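Long-range contacts in kynurenine formamidase (Bacillus anthracis, PDB 4CO9), which catalyses the zinc-dependent hydrolysis of N-formyl-L-kynurenine to L-kynurenine and formate, a step of tryptophan degradation, and works as a homodimer: residues G185-I190 / A206-I211; V79-I84 / G105-L110; I9-P14 / V177-V182; I85-L90 / L111-H116. All coordinates share one frame; numbering follows the deposited sequence. Where two conformers were deposited one is given.

All four contacts meet on one mixed beta sheet. Contacts 2 and 4 use the same two parallel strands, 81-86 and 108-112: contact 2 is buried, whereas contact 4 covers their end, where the chains leave the sheet in polar turns, and is only partly buried, like contacts 1 and 3. Contact 1 adds the antiparallel pair 185-190 and 207-210 beside strand 81-86, and contact 3 ties the edge strand 9-10 and the chain after it to the loop 177-182. Backbone ladders carry contact 1; arginines reinforce contacts 2 and 4; contact 3 relies on two hydrogen bonds and an isoleucine. Contacts 1, 2 and 3 also touch the second subunit, contact 2 through Val79 alone.

Contact 1. Residues G185-I190 / A206-I211; sequences GDYELI and AVIRPI
An antiparallel strand pair of the mixed sheet joins 185-190 to the C-terminal residues 206-211, the two short strands running 139° apart. Glu188 and Arg209 form one hydrogen-bonded pair, with Glu188 N to Arg209 O at 2.8 Å. Ile190 and Val207 form the next, Ile190 N giving its hydrogen to Val207 O at 2.9 Å. Ile211 N donates to Asp186 O at 3.2 Å, which extends the ladder to the C-terminal residue.

Tyr187 and Ile208 carry much of the side-chain packing. CG1 of Ile208 sits between the backbone N and the carbonyl carbon (chi1 57°), and from there CD1 lies over one face of the Tyr187 ring, 3.8 Å from its centroid, a CH-pi contact. The CG2 branch turns to Leu189, whose CD1 it meets at 3.7 Å. On the sheet face of Ile190 and Val207, the two side chains lie alongside each other, Ile190 CB being 3.8 Å from Val207 CG2. Tyr187 OH is bonded to Ala183 O, which fixes the far end of the ring.

Strand 81-86 flanks 185-190, where Asp186 OD1 forms a salt bridge with Arg83; strand 9-10 borders 207-210. Ile190 packs on Ile190 of the second subunit, so the pair reaches the dimer interface.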
loop_
_atom_site.group_PDB
_atom_site.type_symbol
_atom_site.label_atom_id
_atom_site.label_comp_id
_atom_site.label_asym_id
_atom_site.label_seq_id
_atom_site.Cartn_x
_atom_site.Cartn_y
_atom_site.Cartn_z
ATOM N N GLY C 185 -9.359 21.448 -3.532
ATOM C CA GLY C 185 -8.778 21.679 -4.836
ATOM C C GLY C 185 -8.345 20.417 -5.533
ATOM O O GLY C 185 -8.821 19.316 -5.224
ATOM N N ASP C 186 -7.418 20.592 -6.470
ATOM C CA ASP C 186 -6.996 19.539 -7.351
ATOM C C ASP C 186 -5.644 18.979 -6.969
ATOM O O ASP C 186 -4.704 19.719 -6.671
ATOM C CB ASP C 186 -6.963 20.035 -8.789
ATOM C CG ASP C 186 -8.351 20.177 -9.373
ATOM O OD1 ASP C 186 -9.271 19.415 -8.978
ATOM O OD2 ASP C 186 -8.515 21.036 -10.240
ATOM N N TYR C 187 -5.563 17.657 -6.997
ATOM C CA TYR C 187 -4.371 16.950 -6.617
ATOM C C TYR C 187 -4.215 15.744 -7.509
ATOM O O TYR C 187 -5.124 15.390 -8.268
ATOM C CB TYR C 187 -4.497 16.456 -5.179
ATOM C CG TYR C 187 -4.626 17.525 -4.136
ATOM C CD1 TYR C 187 -5.858 18.132 -3.875
ATOM C CD2 TYR C 187 -3.532 17.905 -3.372
ATOM C CE1 TYR C 187 -5.976 19.095 -2.892
ATOM C CE2 TYR C 187 -3.637 18.872 -2.401
ATOM C CZ TYR C 187 -4.855 19.458 -2.155
ATOM O OH TYR C 187 -4.936 20.431 -1.191
ATOM N N GLU C 188 -3.057 15.109 -7.411
ATOM C CA GLU C 188 -2.894 13.742 -7.865
ATOM C C GLU C 188 -3.004 12.858 -6.632
ATOM O O GLU C 188 -2.446 13.186 -5.589
ATOM C CB GLU C 188 -1.549 13.568 -8.572
ATOM C CG GLU C 188 -1.516 14.235 -9.947
ATOM C CD GLU C 188 -2.010 13.338 -11.059
ATOM O OE1 GLU C 188 -2.540 12.270 -10.755
ATOM O OE2 GLU C 188 -1.923 13.718 -12.243
ATOM N N LEU C 189 -3.778 11.781 -6.739
ATOM C CA LEU C 189 -3.997 10.839 -5.628
ATOM C C LEU C 189 -3.292 9.526 -5.929
ATOM O O LEU C 189 -3.253 9.087 -7.073
ATOM C CB LEU C 189 -5.491 10.542 -5.454
ATOM C CG LEU C 189 -5.926 9.448 -4.465
ATOM C CD1 LEU C 189 -5.583 9.801 -3.026
ATOM C CD2 LEU C 189 -7.428 9.204 -4.591
ATOM N N ILE C 190 -2.733 8.919 -4.889
ATOM C CA ILE C 190 -2.323 7.517 -4.917
ATOM C C ILE C 190 -2.968 6.837 -3.712
ATOM O O ILE C 190 -2.810 7.292 -2.574
ATOM C CB ILE C 190 -0.800 7.353 -4.805
ATOM C CG1 ILE C 190 -0.090 8.101 -5.950
ATOM C CG2 ILE C 190 -0.425 5.874 -4.823
ATOM C CD1 ILE C 190 1.401 8.241 -5.739
ATOM N N ALA C 206 -2.682 6.201 1.380
ATOM C CA ALA C 206 -3.207 7.260 0.558
ATOM C C ALA C 206 -2.359 8.504 0.731
ATOM O O ALA C 206 -2.126 8.963 1.858
ATOM C CB ALA C 206 -4.660 7.544 0.907
ATOM N N VAL C 207 -1.886 9.033 -0.397
ATOM C CA VAL C 207 -1.153 10.289 -0.437
ATOM C C VAL C 207 -1.652 11.142 -1.598
ATOM O O VAL C 207 -2.186 10.624 -2.578
ATOM C CB VAL C 207 0.372 10.067 -0.604
ATOM C CG1 VAL C 207 0.923 9.223 0.527
ATOM C CG2 VAL C 207 0.691 9.411 -1.942
ATOM N N ILE C 208 -1.414 12.451 -1.505
ATOM C CA ILE C 208 -1.794 13.391 -2.564
ATOM C C ILE C 208 -0.706 14.433 -2.817
ATOM O O ILE C 208 0.051 14.782 -1.909
ATOM C CB ILE C 208 -3.118 14.138 -2.239
ATOM C CG1 ILE C 208 -3.031 14.885 -0.895
ATOM C CG2 ILE C 208 -4.279 13.161 -2.258
ATOM C CD1 ILE C 208 -4.256 15.723 -0.556
ATOM N N ARG C 209 -0.653 14.916 -4.056
ATOM C CA ARG C 209 0.260 15.967 -4.447
ATOM C C ARG C 209 -0.529 17.054 -5.182
ATOM O O ARG C 209 -1.259 16.749 -6.127
ATOM C CB ARG C 209 1.315 15.392 -5.381
ATOM C CG ARG C 209 2.364 16.380 -5.830
ATOM C CD ARG C 209 3.481 15.686 -6.580
ATOM N NE ARG C 209 3.040 15.123 -7.836
ATOM C CZ ARG C 209 3.828 14.445 -8.664
ATOM N NH1 ARG C 209 5.097 14.209 -8.353
ATOM N NH2 ARG C 209 3.342 13.980 -9.803
ATOM N N PRO C 210 -0.367 18.322 -4.769
ATOM C CA PRO C 210 -1.130 19.397 -5.428
ATOM C C PRO C 210 -0.757 19.519 -6.899
ATOM O O PRO C 210 0.410 19.353 -7.236
ATOM C CB PRO C 210 -0.761 20.655 -4.639
ATOM C CG PRO C 210 0.323 20.278 -3.698
ATOM C CD PRO C 210 0.469 18.799 -3.655
ATOM N N ILE C 211 -1.733 19.748 -7.776
ATOM C CA ILE C 211 -1.432 19.828 -9.221
ATOM C C ILE C 211 -0.661 21.101 -9.568
ATOM O O ILE C 211 0.049 21.114 -10.580
ATOM C CB ILE C 211 -2.655 19.797 -10.172
ATOM C CG1 ILE C 211 -3.364 21.168 -10.243
ATOM C CG2 ILE C 211 -3.600 18.653 -9.859
ATOM C CD1 ILE C 211 -3.735 21.807 -8.921
ATOM O OXT ILE C 211 -0.752 22.133 -8.881
#

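Contact 2. Residues V79-I84 / G105-L110; sequences VGPTRI and GVERLL
Arg108 reaches across to the backbone of 79-84 beside the parallel pair of strands 81-86 and 108-112, neighbours in the central part of the mixed sheet with helix 95-98 in the connection between them. Its NH1 donates to Pro81 O at 2.9 Å, with the oxygen close to the guanidinium plane. The same nitrogen forms a salt bridge with Glu107 OE1 at 2.9 Å, approaching from above the carboxylate plane. CG lies anti to the carbonyl carbon (chi1 -60°) and the chain is extended from CG to NE, which brings the head group against Val79 and Gly80, with Val79 O and Gly80 CA over one guanidinium face. Val77 O and Gln76 O accept from NE and NH2, so backbone oxygens from several residues fix its rotation.

Next to it runs the parallel ladder. Arg108 O accepts from Arg83 N at 2.9 Å; Arg83 O accepts from Leu110 N at 2.9 Å. A water accepts from Glu107 N and gives a weak bond to Pro81 O, linking the two segments.

Arg83 is bent at chi2 and chi3, and its head group is held by a salt bridge to Asp186 on strand 185-190 and by a bond to His102 O. Ile84 and Leu110 share the other sheet face, their CD1 atoms 3.9 Å apart. Val106 CG2 lies over one face of the Arg83 guanidinium, offset toward its rim and 3.6 Å from NH2.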
loop_
_atom_site.group_PDB
_atom_site.type_symbol
_atom_site.label_atom_id
_atom_site.label_comp_id
_atom_site.label_asym_id
_atom_site.label_seq_id
_atom_site.Cartn_x
_atom_site.Cartn_y
_atom_site.Cartn_z
ATOM N N VAL C 79 -4.971 5.619 -8.901
ATOM C CA VAL C 79 -3.902 6.581 -9.113
ATOM C C VAL C 79 -4.347 7.600 -10.152
ATOM O O VAL C 79 -4.699 7.227 -11.268
ATOM C CB VAL C 79 -2.614 5.905 -9.630
ATOM C CG1 VAL C 79 -1.484 6.925 -9.732
ATOM C CG2 VAL C 79 -2.197 4.759 -8.712
ATOM N N GLY C 80 -4.265 8.880 -9.813
ATOM C CA GLY C 80 -4.518 9.924 -10.800
ATOM C C GLY C 80 -5.190 11.153 -10.230
ATOM O O GLY C 80 -5.345 11.272 -9.009
ATOM N N PRO C 81 -5.578 12.091 -11.117
ATOM C CA PRO C 81 -6.168 13.356 -10.708
ATOM C C PRO C 81 -7.359 13.152 -9.797
ATOM O O PRO C 81 -8.167 12.247 -10.024
ATOM C CB PRO C 81 -6.602 13.986 -12.042
ATOM C CG PRO C 81 -5.629 13.446 -13.023
ATOM C CD PRO C 81 -5.392 12.026 -12.582
ATOM N N THR C 82 -7.437 13.981 -8.768
ATOM C CA THR C 82 -8.509 13.923 -7.790
ATOM C C THR C 82 -8.886 15.329 -7.402
ATOM O O THR C 82 -8.054 16.234 -7.417
ATOM C CB THR C 82 -8.196 13.161 -6.456
ATOM O OG1 THR C 82 -9.412 12.903 -5.736
ATOM C CG2 THR C 82 -7.323 13.966 -5.524
ATOM N N ARG C 83 -10.163 15.513 -7.092
ATOM C CA ARG C 83 -10.650 16.763 -6.569
ATOM C C ARG C 83 -11.078 16.553 -5.129
ATOM O O ARG C 83 -11.683 15.536 -4.808
ATOM C CB ARG C 83 -11.838 17.262 -7.396
ATOM C CG ARG C 83 -12.447 18.483 -6.751
ATOM C CD ARG C 83 -11.962 19.831 -7.254
ATOM N NE ARG C 83 -11.775 19.924 -8.702
ATOM C CZ ARG C 83 -12.718 20.295 -9.558
ATOM N NH1 ARG C 83 -13.937 20.607 -9.132
ATOM N NH2 ARG C 83 -12.435 20.373 -10.854
ATOM N N ILE C 84 -10.773 17.519 -4.270
ATOM C CA ILE C 84 -11.187 17.489 -2.878
ATOM C C ILE C 84 -12.145 18.644 -2.579
ATOM O O ILE C 84 -11.860 19.795 -2.927
ATOM C CB ILE C 84 -9.969 17.588 -1.949
ATOM C CG1 ILE C 84 -8.973 16.469 -2.305
ATOM C CG2 ILE C 84 -10.394 17.533 -0.493
ATOM C CD1 ILE C 84 -7.781 16.383 -1.386
ATOM N N GLY C 105 -15.220 16.765 -15.666
ATOM C CA GLY C 105 -13.889 16.228 -15.942
ATOM C C GLY C 105 -13.205 15.573 -14.747
ATOM O O GLY C 105 -12.098 15.058 -14.887
ATOM N N VAL C 106 -13.858 15.581 -13.590
ATOM C CA VAL C 106 -13.314 14.954 -12.393
ATOM C C VAL C 106 -13.436 13.427 -12.487
ATOM O O VAL C 106 -14.488 12.883 -12.860
ATOM C CB VAL C 106 -14.021 15.482 -11.121
ATOM C CG1 VAL C 106 -13.560 14.727 -9.884
ATOM C CG2 VAL C 106 -13.749 16.971 -10.968
ATOM N N GLU C 107 -12.350 12.735 -12.149
ATOM C CA GLU C 107 -12.299 11.260 -12.178
ATOM C C GLU C 107 -12.341 10.642 -10.764
ATOM O O GLU C 107 -12.741 9.490 -10.593
ATOM C CB GLU C 107 -11.022 10.798 -12.897
ATOM C CG GLU C 107 -10.802 11.228 -14.360
ATOM C CD GLU C 107 -9.336 11.135 -14.771
ATOM O OE1 GLU C 107 -8.616 10.215 -14.309
ATOM O OE2 GLU C 107 -8.889 11.998 -15.552
ATOM N N ARG C 108 -11.886 11.386 -9.761
ATOM C CA ARG C 108 -11.798 10.895 -8.381
ATOM C C ARG C 108 -12.190 12.037 -7.469
ATOM O O ARG C 108 -11.758 13.156 -7.688
ATOM C CB ARG C 108 -10.369 10.452 -8.056
ATOM C CG ARG C 108 -9.848 9.344 -8.947
ATOM C CD ARG C 108 -8.362 9.068 -8.835
ATOM N NE ARG C 108 -8.028 8.138 -9.911
ATOM C CZ ARG C 108 -7.870 8.482 -11.186
ATOM N NH1 ARG C 108 -7.932 9.758 -11.575
ATOM N NH2 ARG C 108 -7.623 7.535 -12.084
ATOM N N LEU C 109 -13.001 11.755 -6.454
ATOM C CA LEU C 109 -13.519 12.799 -5.590
ATOM C C LEU C 109 -13.382 12.416 -4.132
ATOM O O LEU C 109 -13.832 11.343 -3.735
ATOM C CB LEU C 109 -14.991 13.053 -5.932
ATOM C CG LEU C 109 -15.714 14.143 -5.156
ATOM C CD1 LEU C 109 -15.126 15.503 -5.508
ATOM C CD2 LEU C 109 -17.201 14.127 -5.481
ATOM N N LEU C 110 -12.715 13.268 -3.354
ATOM C CA LEU C 110 -12.600 13.082 -1.903
ATOM C C LEU C 110 -13.479 14.084 -1.191
ATOM O O LEU C 110 -13.445 15.282 -1.497
ATOM C CB LEU C 110 -11.155 13.228 -1.426
ATOM C CG LEU C 110 -10.099 12.412 -2.163
ATOM C CD1 LEU C 110 -8.719 12.606 -1.567
ATOM C CD2 LEU C 110 -10.455 10.932 -2.193
HETATM O O HOH W 1 -10.145 14.241 -11.006
#

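Contact 3. Residues I9-P14 / V177-V182; sequences IDISQP and VVLDHV
Ile11, just beyond the edge strand 9-10 of the mixed sheet, plugs into the loop 177-182, which closely follows the zinc ligand Glu175. A chi1 of 58° sets its two branches on different neighbours. CD1 runs beside Val177 and meets CG1 of that valine at 3.9 Å; it also touches Leu179 CD2. CG2 faces Val182 CG1 at 4.1 Å and lies close to Val178 O, a buried oxygen with no polar partner in the model.

His181 crosses Ile11 at about a right angle. Its NE2 donates to Asp10 O at 2.8 Å with the oxygen near the ring plane, though the bond is bent (140°). Ile9 CG2 meets the same edge of the imidazole, 3.7 Å from NE2, while Val182 CG1 lies over one ring face, toward its rim. The type I turn from Leu179 to Val182 places both residues.

An Asx turn, Ser12 N to Asp10 OD1, shapes the chain opposite, and Arg205 forms a salt bridge with OD2. Ser12 and Pro14 touch Ala195 and Ser197 of the second subunit. A water links Gln13 NE2 to Val177 O, and Val178 N donates to Ile11 O at 2.9 Å. The Gln13 side chain crosses that of Val178 at a slant, CG 3.6 Å from Val178 CG2.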
loop_
_atom_site.group_PDB
_atom_site.type_symbol
_atom_site.label_atom_id
_atom_site.label_comp_id
_atom_site.label_asym_id
_atom_site.label_seq_id
_atom_site.Cartn_x
_atom_site.Cartn_y
_atom_site.Cartn_z
ATOM N N ILE C 9 1.756 14.492 0.051
ATOM C CA ILE C 9 1.215 14.720 1.382
ATOM C C ILE C 9 0.490 13.465 1.858
ATOM O O ILE C 9 -0.376 12.952 1.167
ATOM C CB ILE C 9 0.203 15.878 1.375
ATOM C CG1 ILE C 9 0.884 17.163 0.880
ATOM C CG2 ILE C 9 -0.393 16.120 2.760
ATOM C CD1 ILE C 9 -0.122 18.209 0.423
ATOM N N ASP C 10 0.826 13.009 3.060
ATOM C CA ASP C 10 0.187 11.840 3.668
ATOM C C ASP C 10 -1.243 12.174 4.086
ATOM O O ASP C 10 -1.467 13.139 4.828
ATOM C CB ASP C 10 1.013 11.410 4.886
ATOM C CG ASP C 10 0.652 10.033 5.419
ATOM O OD1 ASP C 10 -0.221 9.346 4.841
ATOM O OD2 ASP C 10 1.268 9.627 6.434
ATOM N N ILE C 11 -2.213 11.398 3.603
ATOM C CA ILE C 11 -3.596 11.527 4.072
ATOM C C ILE C 11 -4.117 10.207 4.652
ATOM O O ILE C 11 -5.317 9.920 4.592
ATOM C CB ILE C 11 -4.538 12.082 2.977
ATOM C CG1 ILE C 11 -4.539 11.208 1.721
ATOM C CG2 ILE C 11 -4.124 13.502 2.635
ATOM C CD1 ILE C 11 -5.747 11.429 0.837
ATOM N N SER C 12 -3.199 9.422 5.213
ATOM C CA SER C 12 -3.524 8.141 5.821
ATOM C C SER C 12 -3.513 8.229 7.349
ATOM O O SER C 12 -2.780 9.023 7.928
ATOM C CB SER C 12 -2.519 7.080 5.391
ATOM O OG SER C 12 -2.423 6.992 3.980
ATOM N N GLN C 13 -4.341 7.405 7.986
ATOM C CA GLN C 13 -4.344 7.284 9.441
ATOM C C GLN C 13 -3.172 6.418 9.922
ATOM O O GLN C 13 -2.946 5.346 9.386
ATOM C CB GLN C 13 -5.662 6.675 9.916
ATOM C CG GLN C 13 -6.880 7.549 9.685
ATOM C CD GLN C 13 -8.159 6.976 10.244
ATOM O OE1 GLN C 13 -8.252 5.791 10.538
ATOM N NE2 GLN C 13 -9.166 7.827 10.403
ATOM N N PRO C 14 -2.448 6.867 10.960
ATOM C CA PRO C 14 -1.377 6.026 11.472
ATOM C C PRO C 14 -1.920 4.708 12.002
ATOM O O PRO C 14 -2.930 4.700 12.719
ATOM C CB PRO C 14 -0.773 6.858 12.610
ATOM C CG PRO C 14 -1.101 8.262 12.267
ATOM C CD PRO C 14 -2.456 8.203 11.594
ATOM N N VAL C 177 -9.814 8.469 4.908
ATOM C CA VAL C 177 -8.759 9.423 4.567
ATOM C C VAL C 177 -8.739 10.544 5.612
ATOM O O VAL C 177 -9.725 10.750 6.307
ATOM C CB VAL C 177 -8.862 10.004 3.138
ATOM C CG1 VAL C 177 -8.505 8.947 2.105
ATOM C CG2 VAL C 177 -10.233 10.610 2.856
ATOM N N VAL C 178 -7.600 11.210 5.726
ATOM C CA VAL C 178 -7.389 12.299 6.677
ATOM C C VAL C 178 -7.200 13.578 5.883
ATOM O O VAL C 178 -6.217 13.719 5.159
ATOM C CB VAL C 178 -6.124 12.051 7.499
ATOM C CG1 VAL C 178 -5.933 13.146 8.541
ATOM C CG2 VAL C 178 -6.184 10.679 8.149
ATOM N N LEU C 179 -8.160 14.494 5.994
ATOM C CA LEU C 179 -8.194 15.652 5.118
ATOM C C LEU C 179 -8.211 17.011 5.826
ATOM O O LEU C 179 -8.264 18.033 5.160
ATOM C CB LEU C 179 -9.421 15.556 4.194
ATOM C CG LEU C 179 -9.529 14.348 3.269
ATOM C CD1 LEU C 179 -10.837 14.416 2.495
ATOM C CD2 LEU C 179 -8.344 14.249 2.320
ATOM N N ASP C 180 -8.153 17.050 7.150
ATOM C CA ASP C 180 -8.256 18.352 7.832
ATOM C C ASP C 180 -7.018 19.246 7.627
ATOM O O ASP C 180 -7.126 20.457 7.719
ATOM C CB ASP C 180 -8.640 18.192 9.304
ATOM C CG ASP C 180 -10.160 18.139 9.512
ATOM O OD1 ASP C 180 -10.920 17.810 8.559
ATOM O OD2 ASP C 180 -10.598 18.441 10.640
ATOM N N HIS C 181 -5.890 18.647 7.247
ATOM C CA HIS C 181 -4.658 19.383 7.010
ATOM C C HIS C 181 -4.431 19.737 5.534
ATOM O O HIS C 181 -3.384 20.245 5.190
ATOM C CB HIS C 181 -3.453 18.615 7.557
ATOM C CG HIS C 181 -3.216 17.292 6.893
ATOM N ND1 HIS C 181 -4.022 16.195 7.112
ATOM C CD2 HIS C 181 -2.263 16.889 6.019
ATOM C CE1 HIS C 181 -3.590 15.180 6.387
ATOM N NE2 HIS C 181 -2.518 15.570 5.721
ATOM N N VAL C 182 -5.403 19.475 4.667
ATOM C CA VAL C 182 -5.255 19.786 3.254
ATOM C C VAL C 182 -6.390 20.671 2.754
ATOM O O VAL C 182 -7.544 20.558 3.174
ATOM C CB VAL C 182 -5.135 18.511 2.377
ATOM C CG1 VAL C 182 -4.060 17.591 2.926
ATOM C CG2 VAL C 182 -6.458 17.783 2.268
HETATM O O HOH W 2 -9.862 10.657 9.067
#

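Contact 4. Residues I85-L90 / L111-H116; sequences IDVSNL and LRTSSH
Ile85 O accepts from Arg112 N at 2.9 Å and Val87 N donates to Arg112 O at 2.8 Å, the last rungs of the parallel ladder between strands 81-86 and 108-112 before both chains turn off the mixed sheet. Asp86 and Arg112 share one face of it. In the conformer given, the aspartate's OD2 uses its anti lone pair toward Arg112 NH1, a salt bridge of 3.1 Å in which carboxylate and guanidinium are nearly coplanar, 22° apart. The arginine chain bends at chi3; NE and NH2 bond Leu179 O and Val182 O of 177-182, and NH1 has a second salt bridge to Asp184.

In that same conformer the carboxylate's other oxygen, OD1, closes an Asx turn by accepting from Ser88 N at 3.0 Å. Over on 111-116, Thr113 OG1 closes an ST turn with Ser115 N.

On the sheet face of Ile85 and Leu111 the contact is apolar. The two lie side by side, pointing the same way, with Ile85 CD1 3.7 Å from Leu111 CD2. From the loop beyond the strand, Val87 CG2 lies 3.7 Å from Leu111 CB.

Two waters extend the link outward: one joins Asp86 OD2 to Ser114 OG, and the other accepts from Asn89 N and donates to Thr113 O at 2.7 Å.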
loop_
_atom_site.group_PDB
_atom_site.type_symbol
_atom_site.label_atom_id
_atom_site.label_comp_id
_atom_site.label_asym_id
_atom_site.label_seq_id
_atom_site.Cartn_x
_atom_site.Cartn_y
_atom_site.Cartn_z
ATOM N N ILE C 85 -13.273 18.324 -1.950
ATOM C CA ILE C 85 -14.304 19.305 -1.632
ATOM C C ILE C 85 -14.747 19.171 -0.201
ATOM O O ILE C 85 -14.604 18.110 0.419
ATOM C CB ILE C 85 -15.550 19.207 -2.551
ATOM C CG1 ILE C 85 -16.247 17.864 -2.409
ATOM C CG2 ILE C 85 -15.161 19.477 -4.003
ATOM C CD1 ILE C 85 -17.552 17.755 -3.175
ATOM N N ASP C 86 -15.292 20.261 0.312
ATOM C CA ASP C 86 -15.784 20.321 1.671
ATOM C C ASP C 86 -17.290 20.081 1.713
ATOM O O ASP C 86 -18.065 20.817 1.104
ATOM C CB ASP C 86 -15.429 21.634 2.354
ATOM C CG ASP C 86 -15.619 21.566 3.849
ATOM O OD1 ASP C 86 -16.773 21.678 4.306
ATOM O OD2 ASP C 86 -14.612 21.360 4.565
ATOM N N VAL C 87 -17.691 19.063 2.469
ATOM C CA VAL C 87 -19.102 18.762 2.707
ATOM C C VAL C 87 -19.349 18.613 4.211
ATOM O O VAL C 87 -20.115 17.763 4.646
ATOM C CB VAL C 87 -19.558 17.517 1.941
ATOM C CG1 VAL C 87 -19.629 17.819 0.450
ATOM C CG2 VAL C 87 -18.627 16.337 2.190
ATOM N N SER C 88 -18.710 19.473 4.994
ATOM C CA SER C 88 -18.867 19.461 6.439
ATOM C C SER C 88 -20.250 19.947 6.843
ATOM O O SER C 88 -20.937 20.604 6.066
ATOM C CB SER C 88 -17.811 20.339 7.098
ATOM O OG SER C 88 -17.869 21.651 6.569
ATOM N N ASN C 89 -20.650 19.602 8.060
ATOM C CA ASN C 89 -21.910 20.058 8.628
ATOM C C ASN C 89 -23.135 19.642 7.826
ATOM O O ASN C 89 -24.117 20.383 7.754
ATOM C CB ASN C 89 -21.851 21.574 8.805
ATOM C CG ASN C 89 -20.886 21.993 9.886
ATOM O OD1 ASN C 89 -20.750 21.335 10.907
ATOM N ND2 ASN C 89 -20.180 23.074 9.644
ATOM N N LEU C 90 -23.082 18.440 7.254
ATOM C CA LEU C 90 -24.225 17.852 6.557
ATOM C C LEU C 90 -24.495 16.465 7.120
ATOM O O LEU C 90 -23.565 15.662 7.260
ATOM C CB LEU C 90 -23.960 17.774 5.056
ATOM C CG LEU C 90 -23.817 19.127 4.356
ATOM C CD1 LEU C 90 -23.203 18.962 2.975
ATOM C CD2 LEU C 90 -25.167 19.823 4.262
ATOM N N LEU C 111 -14.252 13.588 -0.229
ATOM C CA LEU C 111 -15.200 14.383 0.531
ATOM C C LEU C 111 -14.701 14.604 1.952
ATOM O O LEU C 111 -14.533 13.647 2.710
ATOM C CB LEU C 111 -16.556 13.675 0.570
ATOM C CG LEU C 111 -17.172 13.226 -0.747
ATOM C CD1 LEU C 111 -18.538 12.592 -0.512
ATOM C CD2 LEU C 111 -17.311 14.398 -1.699
ATOM N N ARG C 112 -14.446 15.867 2.302
ATOM C CA ARG C 112 -14.123 16.244 3.666
ATOM C C ARG C 112 -15.408 16.546 4.435
ATOM O O ARG C 112 -16.038 17.580 4.214
ATOM C CB ARG C 112 -13.202 17.480 3.714
ATOM C CG ARG C 112 -12.600 17.714 5.093
ATOM C CD ARG C 112 -11.935 19.080 5.299
ATOM N NE ARG C 112 -10.861 19.349 4.342
ATOM C CZ ARG C 112 -11.043 19.956 3.176
ATOM N NH1 ARG C 112 -12.251 20.411 2.820
ATOM N NH2 ARG C 112 -10.017 20.124 2.363
ATOM N N THR C 113 -15.816 15.622 5.298
ATOM C CA THR C 113 -16.951 15.860 6.191
ATOM C C THR C 113 -16.493 16.559 7.460
ATOM O O THR C 113 -17.279 17.249 8.092
ATOM C CB THR C 113 -17.678 14.557 6.600
ATOM O OG1 THR C 113 -16.861 13.813 7.509
ATOM C CG2 THR C 113 -18.035 13.707 5.390
ATOM N N SER C 114 -15.229 16.365 7.829
ATOM C CA SER C 114 -14.676 16.846 9.092
ATOM C C SER C 114 -15.556 16.459 10.272
ATOM O O SER C 114 -15.636 17.194 11.254
ATOM C CB SER C 114 -14.475 18.367 9.062
ATOM O OG SER C 114 -13.603 18.744 7.998
ATOM N N SER C 115 -16.230 15.317 10.167
ATOM C CA SER C 115 -17.221 14.919 11.168
ATOM C C SER C 115 -16.587 14.201 12.353
ATOM O O SER C 115 -17.092 14.285 13.472
ATOM C CB SER C 115 -18.307 14.074 10.554
ATOM O OG SER C 115 -19.213 13.636 11.552
ATOM N N HIS C 116 -15.485 13.495 12.118
ATOM C CA HIS C 116 -14.893 12.673 13.166
ATOM C C HIS C 116 -13.421 13.040 13.357
ATOM O O HIS C 116 -13.098 13.854 14.223
ATOM C CB HIS C 116 -15.096 11.183 12.864
ATOM C CG HIS C 116 -14.621 10.280 13.960
ATOM N ND1 HIS C 116 -15.151 10.310 15.235
ATOM C CD2 HIS C 116 -13.671 9.317 13.970
ATOM C CE1 HIS C 116 -14.537 9.412 15.984
ATOM N NE2 HIS C 116 -13.630 8.800 15.242
HETATM O O HOH W 3 -14.232 21.238 7.169
HETATM O O HOH W 4 -18.963 18.159 9.930
#